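Local coordinates for protein arginine N-methyltransferase SFM1 (PDB 5C77) that transfers a methyl group from S-adenosyl-L-methionine to one arginine of ribosomal protein S3, leaving it monomethylated, at residues A[73-78]-A[99-104]. Residues are numbered along the deposited sequence; the frame is centred on the assembly and turned at random.
Sequences ELLKDG and FDYFVF. With SAH (S-adenosyl-L-homocysteine), chain C.
The extended loop 73-78 passes the start of strand 101-108 at a side chain's length, with the CA atoms of Gly78 and Phe99 7.4 Å apart, and leads into strand 80-83, the parallel neighbour of 101-108 in the central sheet of this SPOUT-clan methyltransferase. Across such a gap a tyrosine can do what backbone pairing cannot, and Tyr101 is the example. Its OH donates a very short hydrogen bond, 2.5 Å, to the carbonyl O of Glu73, which comes in at the rim of the ring, close to its plane; Asn66 adds a weak bond to the same oxygen. One face of the ring receives Leu75, whose CD1 makes a CH-pi contact 3.7 Å from the Tyr101 ring centroid, offset toward the CE2 side. Edge and face are thus both held by the loop. A chi1 of 57° tucks CG of Glu73 between its backbone N and carbonyl carbon, and from there the extended side chain runs antiparallel alongside the tyrosine, CG coming 3.2 Å from Tyr101 OH, until OE2 of Glu73 lies 3.3 Å from CB of Asp100. The two acids cross at about a right angle, like charges with OE1 of Glu73 4.0 Å from OD2 of Asp100, a proximity probably eased by the salt bridge from Asp100 to Arg79; Lys186 of the second subunit packs on Glu73 at the subunit interface. Cutting Glu73 back to an alanine would spare the carbonyl acceptor but would probably strip the packing from the hydroxyl end of Tyr101 and from CB of Asp100. Phe104 belongs to the S-adenosyl-L-homocysteine pocket, its CD2 3.6 Å from the ligand's O2'. At the other end, the carbonyl O of Gly78 approaches the Phe99 ring obliquely, 3.5 Å from CE1.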
ATOM      1  N   GLU A  73      -6.857  14.002   7.125  1.00 66.65           N
ATOM      2  CA  GLU A  73      -7.715  15.067   6.608  1.00 68.04           C
ATOM      3  C   GLU A  73      -9.134  14.871   7.115  1.00 68.63           C
ATOM      4  O   GLU A  73      -9.585  13.736   7.264  1.00 66.89           O
ATOM      5  CB  GLU A  73      -7.719  15.036   5.081  1.00 69.37           C
ATOM      6  CG  GLU A  73      -8.163  13.698   4.509  1.00 71.86           C
ATOM      7  CD  GLU A  73      -8.088  13.641   2.996  1.00 74.14           C
ATOM      8  OE1 GLU A  73      -8.085  14.717   2.354  1.00 74.19           O
ATOM      9  OE2 GLU A  73      -8.030  12.512   2.453  1.00 74.89           O
ATOM     10  N   LEU A  74      -9.850  15.966   7.368  1.00 30.00           N
ATOM     11  CA  LEU A  74     -11.170  15.843   8.004  1.00 30.00           C
ATOM     12  C   LEU A  74     -12.147  15.063   7.135  1.00 30.00           C
ATOM     13  O   LEU A  74     -11.885  14.819   5.953  1.00 30.00           O
ATOM     14  CB  LEU A  74     -11.764  17.207   8.428  1.00 20.00           C
ATOM     15  CG  LEU A  74     -12.181  18.184   7.316  1.00 20.00           C
ATOM     16  CD1 LEU A  74     -13.705  18.546   7.416  1.00 20.00           C
ATOM     17  CD2 LEU A  74     -11.298  19.447   7.348  1.00 20.00           C
ATOM     18  N   LEU A  75     -13.249  14.640   7.745  1.00 62.82           N
ATOM     19  CA  LEU A  75     -14.276  13.898   7.039  1.00 60.53           C
ATOM     20  C   LEU A  75     -15.333  14.873   6.570  1.00 59.04           C
ATOM     21  O   LEU A  75     -16.109  15.389   7.367  1.00 61.15           O
ATOM     22  CB  LEU A  75     -14.896  12.836   7.944  1.00 59.21           C
ATOM     23  CG  LEU A  75     -14.332  11.420   7.796  1.00 57.56           C
ATOM     24  CD1 LEU A  75     -12.835  11.385   8.041  1.00 57.34           C
ATOM     25  CD2 LEU A  75     -15.045  10.476   8.743  1.00 58.71           C
ATOM     26  N   LYS A  76     -15.348  15.138   5.273  1.00 57.50           N
ATOM     27  CA  LYS A  76     -16.292  16.090   4.721  1.00 58.49           C
ATOM     28  C   LYS A  76     -17.520  15.380   4.177  1.00 56.65           C
ATOM     29  O   LYS A  76     -17.443  14.238   3.720  1.00 56.39           O
ATOM     30  CB  LYS A  76     -15.633  16.932   3.624  1.00 61.68           C
ATOM     31  CG  LYS A  76     -14.342  17.594   4.055  1.00 64.97           C
ATOM     32  CD  LYS A  76     -14.162  18.943   3.378  1.00 70.56           C
ATOM     33  CE  LYS A  76     -13.077  19.767   4.070  1.00 73.84           C
ATOM     34  NZ  LYS A  76     -13.009  21.179   3.582  1.00 74.48           N
ATOM     35  N   ASP A  77     -18.649  16.072   4.229  1.00 55.51           N
ATOM     36  CA  ASP A  77     -19.906  15.537   3.741  1.00 55.18           C
ATOM     37  C   ASP A  77     -19.809  15.138   2.273  1.00 51.59           C
ATOM     38  O   ASP A  77     -19.441  15.940   1.424  1.00 51.21           O
ATOM     39  CB  ASP A  77     -21.022  16.566   3.940  1.00 57.67           C
ATOM     40  CG  ASP A  77     -21.391  16.759   5.410  1.00 61.79           C
ATOM     41  OD1 ASP A  77     -20.662  16.249   6.297  1.00 63.37           O
ATOM     42  OD2 ASP A  77     -22.416  17.430   5.675  1.00 63.69           O
ATOM     43  N   GLY A  78     -20.127  13.883   1.987  1.00 49.21           N
ATOM     44  CA  GLY A  78     -20.210  13.421   0.615  1.00 48.68           C
ATOM     45  C   GLY A  78     -18.906  12.903   0.042  1.00 47.31           C
ATOM     46  O   GLY A  78     -18.868  12.413  -1.088  1.00 47.28           O
ATOM     47  N   PHE A  99     -14.178  10.750  -3.367  1.00 43.37           N
ATOM     48  CA  PHE A  99     -14.031  10.268  -1.992  1.00 41.65           C
ATOM     49  C   PHE A  99     -12.606  10.289  -1.441  1.00 41.45           C
ATOM     50  O   PHE A  99     -11.645   9.981  -2.137  1.00 44.96           O
ATOM     51  CB  PHE A  99     -14.616   8.865  -1.854  1.00 39.48           C
ATOM     52  CG  PHE A  99     -15.985   8.723  -2.449  1.00 39.04           C
ATOM     53  CD1 PHE A  99     -17.070   9.372  -1.884  1.00 39.19           C
ATOM     54  CD2 PHE A  99     -16.188   7.935  -3.575  1.00 37.89           C
ATOM     55  CE1 PHE A  99     -18.339   9.243  -2.432  1.00 38.95           C
ATOM     56  CE2 PHE A  99     -17.446   7.798  -4.127  1.00 38.66           C
ATOM     57  CZ  PHE A  99     -18.530   8.453  -3.554  1.00 38.57           C
ATOM     58  N   ASP A 100     -12.493  10.651  -0.170  1.00 40.71           N
ATOM     59  CA  ASP A 100     -11.226  10.642   0.544  1.00 40.72           C
ATOM     60  C   ASP A 100     -11.148   9.440   1.489  1.00 39.07           C
ATOM     61  O   ASP A 100     -10.077   9.115   1.990  1.00 39.39           O
ATOM     62  CB  ASP A 100     -11.052  11.944   1.344  1.00 41.90           C
ATOM     63  CG  ASP A 100     -11.103  13.197   0.463  1.00 44.24           C
ATOM     64  OD1 ASP A 100     -10.503  13.200  -0.644  1.00 45.78           O
ATOM     65  OD2 ASP A 100     -11.741  14.185   0.886  1.00 45.18           O
ATOM     66  N   TYR A 101     -12.284   8.791   1.739  1.00 37.41           N
ATOM     67  CA  TYR A 101     -12.335   7.644   2.647  1.00 37.05           C
ATOM     68  C   TYR A 101     -13.302   6.568   2.184  1.00 35.63           C
ATOM     69  O   TYR A 101     -14.391   6.866   1.687  1.00 34.74           O
ATOM     70  CB  TYR A 101     -12.749   8.078   4.046  1.00 37.71           C
ATOM     71  CG  TYR A 101     -11.748   8.971   4.719  1.00 39.00           C
ATOM     72  CD1 TYR A 101     -10.723   8.432   5.486  1.00 39.03           C
ATOM     73  CD2 TYR A 101     -11.828  10.356   4.592  1.00 38.69           C
ATOM     74  CE1 TYR A 101      -9.807   9.244   6.106  1.00 40.65           C
ATOM     75  CE2 TYR A 101     -10.913  11.176   5.207  1.00 39.94           C
ATOM     76  CZ  TYR A 101      -9.906  10.614   5.964  1.00 40.84           C
ATOM     77  OH  TYR A 101      -8.991  11.421   6.584  1.00 44.05           O
ATOM     78  N   PHE A 102     -12.896   5.318   2.384  1.00 34.36           N
ATOM     79  CA  PHE A 102     -13.702   4.163   2.021  1.00 33.88           C
ATOM     80  C   PHE A 102     -13.976   3.302   3.235  1.00 33.45           C
ATOM     81  O   PHE A 102     -13.072   2.700   3.805  1.00 33.55           O
ATOM     82  CB  PHE A 102     -13.015   3.372   0.924  1.00 33.90           C
ATOM     83  CG  PHE A 102     -12.959   4.105  -0.358  1.00 34.50           C
ATOM     84  CD1 PHE A 102     -11.920   4.982  -0.621  1.00 34.00           C
ATOM     85  CD2 PHE A 102     -13.974   3.973  -1.279  1.00 34.52           C
ATOM     86  CE1 PHE A 102     -11.879   5.699  -1.790  1.00 34.32           C
ATOM     87  CE2 PHE A 102     -13.938   4.682  -2.464  1.00 35.27           C
ATOM     88  CZ  PHE A 102     -12.889   5.553  -2.719  1.00 34.21           C
ATOM     89  N   VAL A 103     -15.240   3.255   3.628  1.00 33.95           N
ATOM     90  CA  VAL A 103     -15.624   2.638   4.890  1.00 34.55           C
ATOM     91  C   VAL A 103     -16.255   1.259   4.688  1.00 34.83           C
ATOM     92  O   VAL A 103     -17.077   1.048   3.793  1.00 34.79           O
ATOM     93  CB  VAL A 103     -16.560   3.570   5.706  1.00 33.94           C
ATOM     94  CG1 VAL A 103     -16.895   2.965   7.059  1.00 33.72           C
ATOM     95  CG2 VAL A 103     -15.913   4.933   5.880  1.00 33.14           C
ATOM     96  N   PHE A 104     -15.832   0.324   5.525  1.00 35.91           N
ATOM     97  CA  PHE A 104     -16.345  -1.024   5.489  1.00 37.05           C
ATOM     98  C   PHE A 104     -17.058  -1.296   6.797  1.00 39.72           C
ATOM     99  O   PHE A 104     -16.462  -1.199   7.879  1.00 40.90           O
ATOM    100  CB  PHE A 104     -15.214  -2.010   5.228  1.00 35.21           C
ATOM    101  CG  PHE A 104     -14.517  -1.769   3.922  1.00 34.99           C
ATOM    102  CD1 PHE A 104     -13.559  -0.777   3.805  1.00 34.26           C
ATOM    103  CD2 PHE A 104     -14.845  -2.505   2.804  1.00 35.10           C
ATOM    104  CE1 PHE A 104     -12.938  -0.536   2.601  1.00 34.29           C
ATOM    105  CE2 PHE A 104     -14.223  -2.272   1.603  1.00 34.79           C
ATOM    106  CZ  PHE A 104     -13.267  -1.288   1.498  1.00 34.96           C
TER
HETATM  107  N   SAH C 301     -17.554 -10.637  10.058  1.00 80.67           N
HETATM  108  CA  SAH C 301     -18.171  -9.658   9.168  1.00 80.34           C
HETATM  109  CB  SAH C 301     -17.512  -9.698   7.788  1.00 77.10           C
HETATM  110  CG  SAH C 301     -17.708  -8.439   6.944  1.00 74.52           C
HETATM  111  SD  SAH C 301     -16.997  -8.540   5.277  1.00 73.02           S
HETATM  112  C   SAH C 301     -19.683  -9.885   9.070  1.00 80.62           C
HETATM  113  O   SAH C 301     -20.405  -9.115   8.428  1.00 80.71           O
HETATM  114  OXT SAH C 301     -20.224 -10.840   9.639  1.00 82.47           O
HETATM  115  C5' SAH C 301     -18.391  -7.579   4.645  1.00 62.36           C
HETATM  116  C4' SAH C 301     -18.008  -6.157   4.255  1.00 56.12           C
HETATM  117  O4' SAH C 301     -17.276  -6.141   3.041  1.00 51.19           O
HETATM  118  C3' SAH C 301     -19.262  -5.322   4.047  1.00 53.86           C
HETATM  119  O3' SAH C 301     -19.499  -4.518   5.168  1.00 55.81           O
HETATM  120  C2' SAH C 301     -18.942  -4.439   2.875  1.00 52.42           C
HETATM  121  O2' SAH C 301     -18.376  -3.231   3.346  1.00 52.21           O
HETATM  122  C1' SAH C 301     -17.861  -5.204   2.153  1.00 49.31           C
HETATM  123  N9  SAH C 301     -18.449  -5.882   0.984  1.00 45.42           N
HETATM  124  C8  SAH C 301     -18.500  -7.228   0.742  1.00 43.64           C
HETATM  125  N7  SAH C 301     -19.119  -7.434  -0.438  1.00 41.70           N
HETATM  126  C5  SAH C 301     -19.470  -6.237  -0.956  1.00 41.91           C
HETATM  127  C6  SAH C 301     -20.119  -5.863  -2.130  1.00 41.03           C
HETATM  128  N6  SAH C 301     -20.529  -6.775  -3.004  1.00 39.85           N
HETATM  129  N1  SAH C 301     -20.340  -4.524  -2.383  1.00 40.54           N
HETATM  130  C2  SAH C 301     -19.920  -3.563  -1.494  1.00 40.60           C
HETATM  131  N3  SAH C 301     -19.283  -3.938  -0.335  1.00 42.42           N
HETATM  132  C4  SAH C 301     -19.055  -5.249  -0.069  1.00 43.67           C